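Side-chain contacts in acetylene hydratase (Pelobacter acetylenicus, PDB 2E7Z), which catalyses the hydration of acetylene to acetaldehyde with a tungsten-bis(molybdopterin guanine dinucleotide) cofactor and one [4Fe-4S] cluster: residues V15-E18 with K24-T27; L103-T108 with G117-F122; Q441-T446 with D451-G456; P588-E593 with G719-A724. All coordinates share one frame; numbering follows the deposited sequence.

Contact 1: residues V15-E18 with K24-T27; sequences VEAE and KIQT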
# COMPACT_ATOMS: atom_id res chain seq x y z
N VAL A 15 -3.42 -13.03 -16.52
CA VAL A 15 -3.04 -14.41 -16.76
C VAL A 15 -4.15 -15.12 -17.53
O VAL A 15 -5.21 -14.53 -17.80
CB VAL A 15 -2.73 -15.16 -15.41
CG1 VAL A 15 -1.58 -14.49 -14.64
CG2 VAL A 15 -3.95 -15.23 -14.51
N GLU A 16 -3.91 -16.37 -17.90
CA GLU A 16 -4.94 -17.17 -18.50
C GLU A 16 -5.32 -18.27 -17.52
O GLU A 16 -4.48 -18.74 -16.75
CB GLU A 16 -4.50 -17.72 -19.86
CG GLU A 16 -4.66 -16.68 -20.98
CD GLU A 16 -4.32 -17.21 -22.36
OE1 GLU A 16 -3.53 -18.17 -22.44
OE2 GLU A 16 -4.85 -16.66 -23.37
N ALA A 17 -6.60 -18.63 -17.49
CA ALA A 17 -7.08 -19.69 -16.62
C ALA A 17 -8.01 -20.60 -17.38
O ALA A 17 -8.73 -20.16 -18.28
CB ALA A 17 -7.81 -19.12 -15.41
N GLU A 18 -7.99 -21.86 -16.99
CA GLU A 18 -8.88 -22.84 -17.57
C GLU A 18 -9.25 -23.90 -16.54
O GLU A 18 -8.39 -24.38 -15.80
CB GLU A 18 -8.20 -23.52 -18.75
CG GLU A 18 -9.15 -24.36 -19.57
CD GLU A 18 -8.47 -25.03 -20.75
OE1 GLU A 18 -7.21 -25.13 -20.75
OE2 GLU A 18 -9.20 -25.46 -21.67
N LYS A 24 -10.23 -28.68 -11.24
CA LYS A 24 -9.09 -27.85 -10.83
C LYS A 24 -8.91 -26.73 -11.85
O LYS A 24 -9.09 -26.93 -13.05
CB LYS A 24 -7.80 -28.67 -10.72
CG LYS A 24 -7.68 -29.53 -9.47
CD LYS A 24 -6.30 -30.21 -9.42
CE LYS A 24 -6.34 -31.55 -8.69
NZ LYS A 24 -6.39 -31.38 -7.21
N ILE A 25 -8.59 -25.54 -11.37
CA ILE A 25 -8.31 -24.42 -12.26
C ILE A 25 -6.81 -24.31 -12.48
O ILE A 25 -6.04 -24.10 -11.53
CB ILE A 25 -8.87 -23.08 -11.72
CG1 ILE A 25 -10.37 -23.23 -11.45
CG2 ILE A 25 -8.56 -21.96 -12.70
CD1 ILE A 25 -11.00 -22.06 -10.70
N GLN A 26 -6.40 -24.42 -13.74
CA GLN A 26 -5.03 -24.23 -14.11
C GLN A 26 -4.83 -22.78 -14.55
O GLN A 26 -5.55 -22.28 -15.42
CB GLN A 26 -4.64 -25.19 -15.23
CG GLN A 26 -3.28 -24.92 -15.83
CD GLN A 26 -3.04 -25.74 -17.09
OE1 GLN A 26 -2.26 -26.67 -17.08
NE2 GLN A 26 -3.75 -25.40 -18.16
N THR A 27 -3.86 -22.11 -13.94
CA THR A 27 -3.48 -20.75 -14.32
C THR A 27 -2.10 -20.75 -14.99
O THR A 27 -1.21 -21.51 -14.58
CB THR A 27 -3.43 -19.83 -13.10
OG1 THR A 27 -2.71 -20.48 -12.05
CG2 THR A 27 -4.85 -19.49 -12.63

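Contact 2: residues L103-T108 with G117-F122; sequences LGVSQT and GTLRRF. With MGD (2-amino-5,6-dimercapto-7-methyl-3,7,8a,9-tetrahydro-8-oxa-1,3,9,10-tetraaza-anthracen-4-one guanosine dinucleotide), chain E.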
# COMPACT_ATOMS: atom_id res chain seq x y z
N LEU A 103 -18.09 4.04 13.84
CA LEU A 103 -17.74 2.93 12.95
C LEU A 103 -16.40 3.22 12.28
O LEU A 103 -16.24 4.25 11.56
CB LEU A 103 -18.84 2.79 11.88
CG LEU A 103 -18.47 1.85 10.73
CD1 LEU A 103 -18.31 0.38 11.17
CD2 LEU A 103 -19.48 1.93 9.60
N GLY A 104 -15.45 2.30 12.49
CA GLY A 104 -14.16 2.34 11.82
C GLY A 104 -14.09 1.21 10.79
O GLY A 104 -14.68 0.13 11.01
N VAL A 105 -13.41 1.45 9.68
CA VAL A 105 -13.26 0.44 8.62
C VAL A 105 -11.81 0.36 8.17
O VAL A 105 -11.20 1.42 7.93
CB VAL A 105 -14.20 0.75 7.42
CG1 VAL A 105 -13.94 -0.25 6.27
CG2 VAL A 105 -15.65 0.70 7.82
N SER A 106 -11.26 -0.85 8.06
CA SER A 106 -9.96 -1.06 7.43
C SER A 106 -10.24 -1.90 6.20
O SER A 106 -10.68 -3.06 6.33
CB SER A 106 -9.01 -1.75 8.41
OG SER A 106 -7.78 -2.10 7.81
N GLN A 107 -10.02 -1.34 5.01
CA GLN A 107 -10.36 -2.03 3.76
C GLN A 107 -9.20 -2.01 2.82
O GLN A 107 -8.61 -0.94 2.58
CB GLN A 107 -11.53 -1.29 3.08
CG GLN A 107 -11.95 -1.85 1.73
CD GLN A 107 -12.64 -0.84 0.85
OE1 GLN A 107 -12.54 0.37 1.10
NE2 GLN A 107 -13.31 -1.29 -0.18
N THR A 108 -8.85 -3.16 2.24
CA THR A 108 -7.90 -3.18 1.14
C THR A 108 -8.66 -3.49 -0.14
O THR A 108 -8.91 -4.68 -0.46
CB THR A 108 -6.79 -4.21 1.37
OG1 THR A 108 -6.11 -3.87 2.59
CG2 THR A 108 -5.82 -4.20 0.21
N GLY A 117 -16.66 2.04 -5.36
CA GLY A 117 -17.02 3.28 -4.66
C GLY A 117 -18.15 3.15 -3.67
O GLY A 117 -18.43 4.09 -2.90
N THR A 118 -18.84 1.99 -3.68
CA THR A 118 -19.99 1.86 -2.82
C THR A 118 -19.65 1.70 -1.34
O THR A 118 -20.52 1.94 -0.50
CB THR A 118 -20.93 0.71 -3.27
OG1 THR A 118 -20.24 -0.55 -3.23
CG2 THR A 118 -21.45 0.97 -4.68
N LEU A 119 -18.40 1.34 -1.01
CA LEU A 119 -18.03 1.26 0.38
C LEU A 119 -18.00 2.64 1.03
O LEU A 119 -18.63 2.85 2.04
CB LEU A 119 -16.72 0.48 0.54
CG LEU A 119 -16.22 0.23 1.97
CD1 LEU A 119 -15.47 1.43 2.63
CD2 LEU A 119 -17.31 -0.33 2.92
N ARG A 120 -17.27 3.58 0.42
CA ARG A 120 -17.28 4.93 1.00
C ARG A 120 -18.67 5.57 0.83
O ARG A 120 -19.07 6.37 1.66
CB ARG A 120 -16.21 5.85 0.40
CG ARG A 120 -14.80 5.39 0.73
CD ARG A 120 -14.44 5.41 2.22
NE ARG A 120 -14.38 6.72 2.90
CZ ARG A 120 -13.28 7.47 2.92
NH1 ARG A 120 -12.20 7.16 2.21
NH2 ARG A 120 -13.34 8.61 3.61
N ARG A 121 -19.40 5.19 -0.23
CA ARG A 121 -20.79 5.64 -0.39
C ARG A 121 -21.59 5.31 0.87
O ARG A 121 -22.25 6.17 1.46
CB ARG A 121 -21.38 5.03 -1.64
CG ARG A 121 -22.78 5.50 -2.02
CD ARG A 121 -23.18 4.76 -3.28
NE ARG A 121 -24.47 5.19 -3.84
CZ ARG A 121 -24.61 6.14 -4.78
NH1 ARG A 121 -23.54 6.78 -5.27
NH2 ARG A 121 -25.84 6.47 -5.22
N PHE A 122 -21.53 4.05 1.28
CA PHE A 122 -22.20 3.61 2.48
C PHE A 122 -21.75 4.37 3.72
O PHE A 122 -22.59 4.87 4.49
CB PHE A 122 -21.95 2.09 2.67
CG PHE A 122 -22.40 1.54 3.98
CD1 PHE A 122 -23.75 1.31 4.22
CD2 PHE A 122 -21.49 1.22 4.97
CE1 PHE A 122 -24.19 0.84 5.44
CE2 PHE A 122 -21.92 0.70 6.20
CZ PHE A 122 -23.27 0.52 6.42
PB MGD E . -2.91 -8.29 4.75
O1B MGD E . -2.70 -7.44 5.99
O2B MGD E . -2.18 -9.57 4.59
O3B MGD E . -2.62 -7.45 3.42
O3A MGD E . -2.17 -4.98 3.29
PA MGD E . -3.25 -6.09 2.84
O1A MGD E . -3.27 -6.28 1.35
O2A MGD E . -4.51 -5.74 3.56
O5' MGD E . -4.50 -8.58 4.70
C5' MGD E . -5.08 -8.98 3.47
C4' MGD E . -6.25 -9.88 3.83
O4' MGD E . -7.03 -10.06 2.64
C3' MGD E . -5.83 -11.30 4.20
O3' MGD E . -6.36 -11.61 5.50
C2' MGD E . -6.40 -12.23 3.11
O2' MGD E . -6.85 -13.53 3.54
C1' MGD E . -7.56 -11.40 2.62
N9 MGD E . -7.96 -11.61 1.22
C8 MGD E . -7.16 -11.82 0.14
N7 MGD E . -7.87 -11.86 -0.99
C5 MGD E . -9.15 -11.60 -0.65
C6 MGD E . -10.43 -11.48 -1.34
O6 MGD E . -10.51 -11.61 -2.58
N1 MGD E . -11.49 -11.19 -0.57
C2 MGD E . -11.48 -11.09 0.75
N2 MGD E . -12.64 -10.79 1.40
N3 MGD E . -10.35 -11.20 1.45
C4 MGD E . -9.20 -11.44 0.79
C10 MGD E . -1.04 -4.77 2.44
C11 MGD E . -0.41 -3.46 2.88
O11 MGD E . 0.11 -3.71 4.19
C12 MGD E . 0.68 -3.07 1.93
S12 MGD E . 0.31 -2.98 0.26
C13 MGD E . 1.90 -2.73 2.37
S13 MGD E . 3.20 -2.40 1.32
C14 MGD E . 2.24 -2.64 3.83
N15 MGD E . 3.13 -3.71 4.25
C16 MGD E . 3.37 -3.73 5.60
C17 MGD E . 4.63 -4.18 6.21
O17 MGD E . 5.58 -4.56 5.49
N18 MGD E . 4.72 -4.15 7.55
C19 MGD E . 3.71 -3.72 8.36
N19 MGD E . 3.86 -3.72 9.70
N20 MGD E . 2.53 -3.33 7.86
C21 MGD E . 2.32 -3.30 6.54
N22 MGD E . 1.15 -2.87 6.07
C23 MGD E . 0.94 -2.65 4.65

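Contact 3: residues Q441-T446 with D451-G456; sequences QFMTPT and DYVLPG. With MGD (2-amino-5,6-dimercapto-7-methyl-3,7,8a,9-tetrahydro-8-oxa-1,3,9,10-tetraaza-anthracen-4-one guanosine dinucleotide), chain E.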
# COMPACT_ATOMS: atom_id res chain seq x y z
N GLN A 441 -11.19 -14.57 3.55
CA GLN A 441 -11.19 -15.94 3.02
C GLN A 441 -10.79 -16.97 4.06
O GLN A 441 -11.04 -18.16 3.87
CB GLN A 441 -10.23 -15.99 1.82
CG GLN A 441 -10.76 -15.19 0.62
CD GLN A 441 -9.83 -15.11 -0.59
OE1 GLN A 441 -10.28 -14.70 -1.68
NE2 GLN A 441 -8.56 -15.43 -0.42
N PHE A 442 -10.16 -16.53 5.15
CA PHE A 442 -9.65 -17.45 6.18
C PHE A 442 -9.90 -16.90 7.57
O PHE A 442 -10.18 -15.70 7.74
CB PHE A 442 -8.16 -17.69 5.93
CG PHE A 442 -7.90 -18.44 4.64
CD1 PHE A 442 -8.02 -19.83 4.60
CD2 PHE A 442 -7.63 -17.77 3.46
CE1 PHE A 442 -7.84 -20.53 3.41
CE2 PHE A 442 -7.44 -18.44 2.26
CZ PHE A 442 -7.57 -19.84 2.24
N MET A 443 -9.78 -17.78 8.57
CA MET A 443 -9.84 -17.39 9.96
C MET A 443 -8.50 -16.75 10.36
O MET A 443 -7.69 -17.33 11.08
CB MET A 443 -10.23 -18.61 10.83
CG MET A 443 -10.51 -18.31 12.29
SD MET A 443 -11.81 -17.06 12.65
CE MET A 443 -13.31 -17.95 12.24
N THR A 444 -8.28 -15.54 9.87
CA THR A 444 -7.06 -14.81 10.13
C THR A 444 -7.01 -14.37 11.60
O THR A 444 -8.00 -14.45 12.32
CB THR A 444 -7.00 -13.55 9.26
OG1 THR A 444 -8.03 -12.67 9.71
CG2 THR A 444 -7.19 -13.89 7.80
N PRO A 445 -5.83 -13.91 12.06
CA PRO A 445 -5.76 -13.40 13.40
C PRO A 445 -6.79 -12.30 13.68
O PRO A 445 -7.34 -12.24 14.76
CB PRO A 445 -4.31 -12.91 13.51
CG PRO A 445 -3.54 -13.88 12.56
CD PRO A 445 -4.50 -14.03 11.41
N THR A 446 -7.06 -11.44 12.69
CA THR A 446 -8.11 -10.43 12.83
C THR A 446 -9.51 -11.07 12.89
O THR A 446 -10.32 -10.71 13.72
CB THR A 446 -8.03 -9.44 11.66
OG1 THR A 446 -6.74 -8.84 11.71
CG2 THR A 446 -9.07 -8.37 11.84
N ASP A 451 -16.89 -10.68 15.80
CA ASP A 451 -18.22 -11.22 16.14
C ASP A 451 -18.77 -12.06 14.99
O ASP A 451 -19.50 -13.04 15.20
CB ASP A 451 -19.19 -10.09 16.47
CG ASP A 451 -18.76 -9.36 17.71
OD1 ASP A 451 -19.00 -9.86 18.83
OD2 ASP A 451 -18.18 -8.27 17.58
N TYR A 452 -18.44 -11.66 13.77
CA TYR A 452 -18.91 -12.33 12.54
C TYR A 452 -17.80 -12.38 11.54
O TYR A 452 -17.13 -11.33 11.30
CB TYR A 452 -20.11 -11.58 11.89
CG TYR A 452 -21.29 -11.42 12.83
CD1 TYR A 452 -21.37 -10.34 13.70
CD2 TYR A 452 -22.29 -12.41 12.87
CE1 TYR A 452 -22.41 -10.19 14.59
CE2 TYR A 452 -23.34 -12.31 13.78
CZ TYR A 452 -23.37 -11.21 14.64
OH TYR A 452 -24.40 -11.10 15.55
N VAL A 453 -17.61 -13.57 10.96
CA VAL A 453 -16.65 -13.73 9.87
C VAL A 453 -17.47 -14.05 8.64
O VAL A 453 -18.29 -14.98 8.65
CB VAL A 453 -15.62 -14.81 10.19
CG1 VAL A 453 -14.62 -14.98 9.01
CG2 VAL A 453 -14.87 -14.46 11.47
N LEU A 454 -17.30 -13.24 7.60
CA LEU A 454 -18.11 -13.35 6.39
C LEU A 454 -17.25 -13.80 5.24
O LEU A 454 -16.19 -13.28 5.05
CB LEU A 454 -18.81 -12.03 6.06
CG LEU A 454 -19.71 -11.52 7.18
CD1 LEU A 454 -20.27 -10.18 6.73
CD2 LEU A 454 -20.85 -12.48 7.43
N PRO A 455 -17.69 -14.83 4.50
CA PRO A 455 -16.86 -15.37 3.44
C PRO A 455 -16.81 -14.58 2.15
O PRO A 455 -17.83 -14.35 1.49
CB PRO A 455 -17.50 -16.73 3.16
CG PRO A 455 -18.96 -16.51 3.45
CD PRO A 455 -18.96 -15.58 4.66
N GLY A 456 -15.60 -14.18 1.78
CA GLY A 456 -15.41 -13.47 0.53
C GLY A 456 -15.13 -14.35 -0.67
O GLY A 456 -14.55 -15.44 -0.53
PB MGD E . -2.91 -8.29 4.75
O1B MGD E . -2.70 -7.44 5.99
O2B MGD E . -2.18 -9.57 4.59
O3B MGD E . -2.62 -7.45 3.42
O3A MGD E . -2.17 -4.98 3.29
PA MGD E . -3.25 -6.09 2.84
O1A MGD E . -3.27 -6.28 1.35
O2A MGD E . -4.51 -5.74 3.56
O5' MGD E . -4.50 -8.58 4.70
C5' MGD E . -5.08 -8.98 3.47
C4' MGD E . -6.25 -9.88 3.83
O4' MGD E . -7.03 -10.06 2.64
C3' MGD E . -5.83 -11.30 4.20
O3' MGD E . -6.36 -11.61 5.50
C2' MGD E . -6.40 -12.23 3.11
O2' MGD E . -6.85 -13.53 3.54
C1' MGD E . -7.56 -11.40 2.62
N9 MGD E . -7.96 -11.61 1.22
C8 MGD E . -7.16 -11.82 0.14
N7 MGD E . -7.87 -11.86 -0.99
C5 MGD E . -9.15 -11.60 -0.65
C6 MGD E . -10.43 -11.48 -1.34
O6 MGD E . -10.51 -11.61 -2.58
N1 MGD E . -11.49 -11.19 -0.57
C2 MGD E . -11.48 -11.09 0.75
N2 MGD E . -12.64 -10.79 1.40
N3 MGD E . -10.35 -11.20 1.45
C4 MGD E . -9.20 -11.44 0.79
C10 MGD E . -1.04 -4.77 2.44
C11 MGD E . -0.41 -3.46 2.88
O11 MGD E . 0.11 -3.71 4.19
C12 MGD E . 0.68 -3.07 1.93
S12 MGD E . 0.31 -2.98 0.26
C13 MGD E . 1.90 -2.73 2.37
S13 MGD E . 3.20 -2.40 1.32
C14 MGD E . 2.24 -2.64 3.83
N15 MGD E . 3.13 -3.71 4.25
C16 MGD E . 3.37 -3.73 5.60
C17 MGD E . 4.63 -4.18 6.21
O17 MGD E . 5.58 -4.56 5.49
N18 MGD E . 4.72 -4.15 7.55
C19 MGD E . 3.71 -3.72 8.36
N19 MGD E . 3.86 -3.72 9.70
N20 MGD E . 2.53 -3.33 7.86
C21 MGD E . 2.32 -3.30 6.54
N22 MGD E . 1.15 -2.87 6.07
C23 MGD E . 0.94 -2.65 4.65

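Contact 4: residues P588-E593 with G719-A724; sequences PELAKE and GILAKA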
# COMPACT_ATOMS: atom_id res chain seq x y z
N PRO A 588 23.97 6.78 19.84
CA PRO A 588 25.00 5.75 19.99
C PRO A 588 24.94 5.01 21.33
O PRO A 588 25.30 3.82 21.39
CB PRO A 588 26.32 6.53 19.87
CG PRO A 588 25.93 8.01 20.08
CD PRO A 588 24.53 8.12 19.57
N GLU A 589 24.50 5.69 22.38
CA GLU A 589 24.36 5.03 23.68
C GLU A 589 23.35 3.89 23.64
O GLU A 589 23.64 2.77 24.07
CB GLU A 589 24.02 6.05 24.78
CG GLU A 589 23.97 5.45 26.20
CD GLU A 589 25.29 4.81 26.66
OE1 GLU A 589 25.23 3.88 27.49
OE2 GLU A 589 26.38 5.23 26.20
N LEU A 590 22.16 4.17 23.10
CA LEU A 590 21.14 3.12 22.94
C LEU A 590 21.65 1.99 22.06
O LEU A 590 21.34 0.81 22.30
CB LEU A 590 19.87 3.71 22.34
CG LEU A 590 18.64 2.79 22.31
CD1 LEU A 590 18.30 2.27 23.72
CD2 LEU A 590 17.47 3.51 21.68
N ALA A 591 22.44 2.34 21.05
CA ALA A 591 22.99 1.36 20.12
C ALA A 591 23.98 0.38 20.78
O ALA A 591 24.30 -0.67 20.23
CB ALA A 591 23.61 2.07 18.91
N LYS A 592 24.45 0.70 21.99
CA LYS A 592 25.25 -0.28 22.71
C LYS A 592 24.42 -1.49 23.12
O LYS A 592 24.92 -2.61 23.11
CB LYS A 592 25.93 0.33 23.93
CG LYS A 592 27.01 1.32 23.57
CD LYS A 592 27.59 1.95 24.81
CE LYS A 592 28.42 3.16 24.44
NZ LYS A 592 28.87 3.89 25.66
N GLU A 593 23.15 -1.26 23.47
CA GLU A 593 22.27 -2.33 23.88
C GLU A 593 21.53 -2.92 22.68
O GLU A 593 21.26 -4.13 22.65
CB GLU A 593 21.24 -1.86 24.92
CG GLU A 593 20.30 -2.99 25.37
CD GLU A 593 19.31 -2.60 26.45
OE1 GLU A 593 19.46 -1.51 27.04
OE2 GLU A 593 18.38 -3.39 26.70
N GLY A 719 16.18 3.51 10.93
CA GLY A 719 15.66 4.48 11.89
C GLY A 719 15.19 3.90 13.20
O GLY A 719 14.65 4.62 14.05
N ILE A 720 15.43 2.61 13.37
CA ILE A 720 15.06 1.87 14.58
C ILE A 720 16.22 0.96 14.92
O ILE A 720 16.80 0.34 14.03
CB ILE A 720 13.79 0.99 14.36
CG1 ILE A 720 12.53 1.83 14.14
CG2 ILE A 720 13.56 0.04 15.52
CD1 ILE A 720 11.37 0.93 13.66
N LEU A 721 16.56 0.86 16.20
CA LEU A 721 17.59 -0.04 16.67
C LEU A 721 16.97 -1.31 17.24
O LEU A 721 15.84 -1.30 17.79
CB LEU A 721 18.48 0.66 17.70
CG LEU A 721 19.32 1.83 17.16
CD1 LEU A 721 19.75 2.76 18.30
CD2 LEU A 721 20.53 1.33 16.35
N ALA A 722 17.70 -2.40 17.10
CA ALA A 722 17.27 -3.72 17.55
C ALA A 722 18.42 -4.54 18.14
O ALA A 722 19.60 -4.32 17.82
CB ALA A 722 16.61 -4.48 16.41
N LYS A 723 18.05 -5.51 18.97
CA LYS A 723 18.98 -6.53 19.43
C LYS A 723 18.45 -7.90 19.03
O LYS A 723 17.23 -8.08 18.83
CB LYS A 723 19.17 -6.48 20.95
CG LYS A 723 17.90 -6.74 21.75
CD LYS A 723 18.17 -6.89 23.24
CE LYS A 723 18.24 -5.56 23.92
NZ LYS A 723 18.01 -5.66 25.40
N ALA A 724 19.36 -8.86 18.91
CA ALA A 724 18.98 -10.22 18.56
C ALA A 724 19.64 -11.16 19.57
O ALA A 724 20.82 -11.00 19.89
CB ALA A 724 19.42 -10.55 17.16

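Contact 1: residues V15-E18 with K24-T27
Glu-18 and Gln-26 make the antiparallel hydrogen-bonded pair of a beta hairpin: Glu-18 N donates to Gln-26 O over 2.9 Å, and Gln-26 N donates back to Glu-18 O. One residue along, Ala-17 faces Thr-27 as a non-hydrogen-bonded pair, where CA-H...O contacts take over. Ala-17 CA comes 3.2 Å from Gln-26 O, and Thr-27 CA 3.3 Å from Glu-16 O.

The apolar contact lies on the face shared by Ala-17, Ile-25 and Thr-27. Ala-17 CB meets Ile-25 CG2 at 4.0 Å and also approaches Thr-27 CG2. Thr-27 OG1 sits between the backbone N and the carbonyl carbon (chi1 47°) and bonds to Ser-46 O, which leaves CG2 anti to the carbonyl carbon, on the side of Ala-17.

Glu-18 and Gln-26 both point to the other face, but Glu-18 OE1 and Gln-26 NE2 stay 4.3 Å apart, too far to bond. Gln-26 OE1 instead accepts from Lys-20 NZ.

Strand 14-19 is the middle of a three-stranded antiparallel sheet, bonded on its other side to strand 2-5 through Val-4 and Lys-2. Over the apolar face, Val-481 touches Ala-17 and Val-482 touches Ile-25.

Contact 2: residues L103-T108 with G117-F122
Gln-107 and Leu-119 meet from opposite directions inside the beta-alpha-beta unit of strand 103-107, helix 118-126 and strand 131-132. Gln-107 OE1 is 3.5 Å from Leu-119 CD1, and Gln-107 NE2 lies 3.9 Å from Leu-119 CB, so the whole amide rests against the leucine branch. Both side chains leave with CG anti to the backbone N (chi1 177° for Gln-107, -177° for Leu-119), which sends them into the gap between strand and helix. That gap is wide, 11.3 Å between the axes of the short segments, and takes side chains from both elements to fill. Val-105 CG1 reaches Leu-119 CD1 at 4.3 Å, and Leu-103 CD2 approaches Phe-122 CE2 at 4.4 Å.

In the second shell, the buried amide is satisfied at both ends. Gln-107 OE1 accepts from Trp-131 NE1, and NE2 bonds to Glu-115 OE2, whose other oxygen takes the N-H of Leu-119 at the start of the helix. A leucine in place of Gln-107 would probably leave Trp-131 NE1 and one oxygen of Glu-115 without their partners in a buried setting. Leu-412 of strand 408-412 touches both Gln-107 and Leu-119, while Ile-495 of helix 491-501 also packs on Leu-119.

At the end of the strand the chain reaches the cofactor: Thr-108 OG1 donates to the phosphate oxygen O2A of MGD at 2.6 Å, and its methyl CG2 lies 3.5 Å from O1A.

Contact 3: residues Q441-T446 with D451-G456
Gln-441 and Gly-456 bring the two segments closest, with CA atoms 5.5 Å apart, and from there the touching parts run 159° apart in direction and spread to 7.7 Å between the CA atoms of Met-443 and Val-453. Met-443 is the centre of an inverse gamma turn, marked by a weak bond from Thr-444 N to Phe-442 O, in the loop between the neighbouring parallel strands 435-440 and 452-455.

Between the side chains, Met-443 CE meets Val-453 CG2 at 3.9 Å. The methionine folds back at its second and third torsions (chi2 56°, chi3 73°) to bring its methyl there, but Met-443 is modelled in two conformers, so this contact is doubtful as a fixed one. Trp-75 touches both residues.

At the other end, Gln-441 CG lies 4.0 Å from Gly-456 O, where the pocket for the guanine of MGD begins. Gln-441 CD lies over the ring face, 3.6 Å from MGD C5, with the amide plane roughly parallel to the base. Gly-456 CA passes 4.0 Å from MGD N2, and a beta carbon here would collide with that amino group. Gly-456 O is held by Arg-58 NH2. The Phe-442 ring turns its edge to the ribose O2', and Thr-444 CG2 comes within 3.3 Å of MGD O3'.

Contact 4: residues P588-E593 with G719-A724
Helix 588-593, a short, weakly bonded helix at the surface, packs against strand 720-726 of a mixed sheet, with Ala-591, Leu-590 and Glu-593 meeting Leu-721 and Lys-723. Their N-to-C directions are 23° apart, so the short segments run nearly parallel.

Leu-721 supplies the apolar part. Its CD1 lies 3.9 Å from Ala-591 N and 4.1 Å from Leu-590 CD2, while CD2 of the same leucine reaches Ala-591 CB at 4.1 Å. The methyl fork of the strand residue thus sits against the backbone and beta carbon of the helix.

The strand pairs with strand 596-600 through Leu-596 and Leu-598. The C-terminal region of the enzyme carries a molybdopterin dinucleotide-binding domain of the double-psi beta-barrel type, to which strand 596-600 probably belongs.

The polar part is a salt bridge. Lys-723 NZ donates to Glu-593 OE2 at 2.6 Å, entering on the anti lone pair. The lysine starts with CG wedged between its backbone N and carbonyl carbon (chi1 62°) and bends at chi3 (84°), so its chain curls over the Glu-593 carbonyl, with CE 3.6 Å from Glu-593 O. The ammonium also makes a cation-pi contact with Tyr-594. A methionine in place of Lys-723 would probably leave the Glu-593 carboxylate without its mate and the Tyr-594 ring without its cation. Within the helix, Lys-592 NZ bridges to Glu-589 OE2 at 2.9 Å, on the syn side.

In the fold
Contacts 2 and 3 are the pair nearest in space, with centres about 17 Å apart and nearest atoms about 7 Å apart, and both reach the same mixed sheet. They hold one MGD molecule at different points: 103-108 binds its diphosphate, while 441-446 and 451-456 line its guanosine end. Contact 1 lies on the iron-sulfur side, its Thr-27 side chain about 8 Å from the cluster and about 7 Å from that of the cluster ligand Cys-6; its centre is about 26 Å from that of contact 3. Contact 4 lies at the surface, remote from the other three, about 48 Å centre to centre from contact 1, with the Leu-721 side chain about 14 Å from a bound MGD.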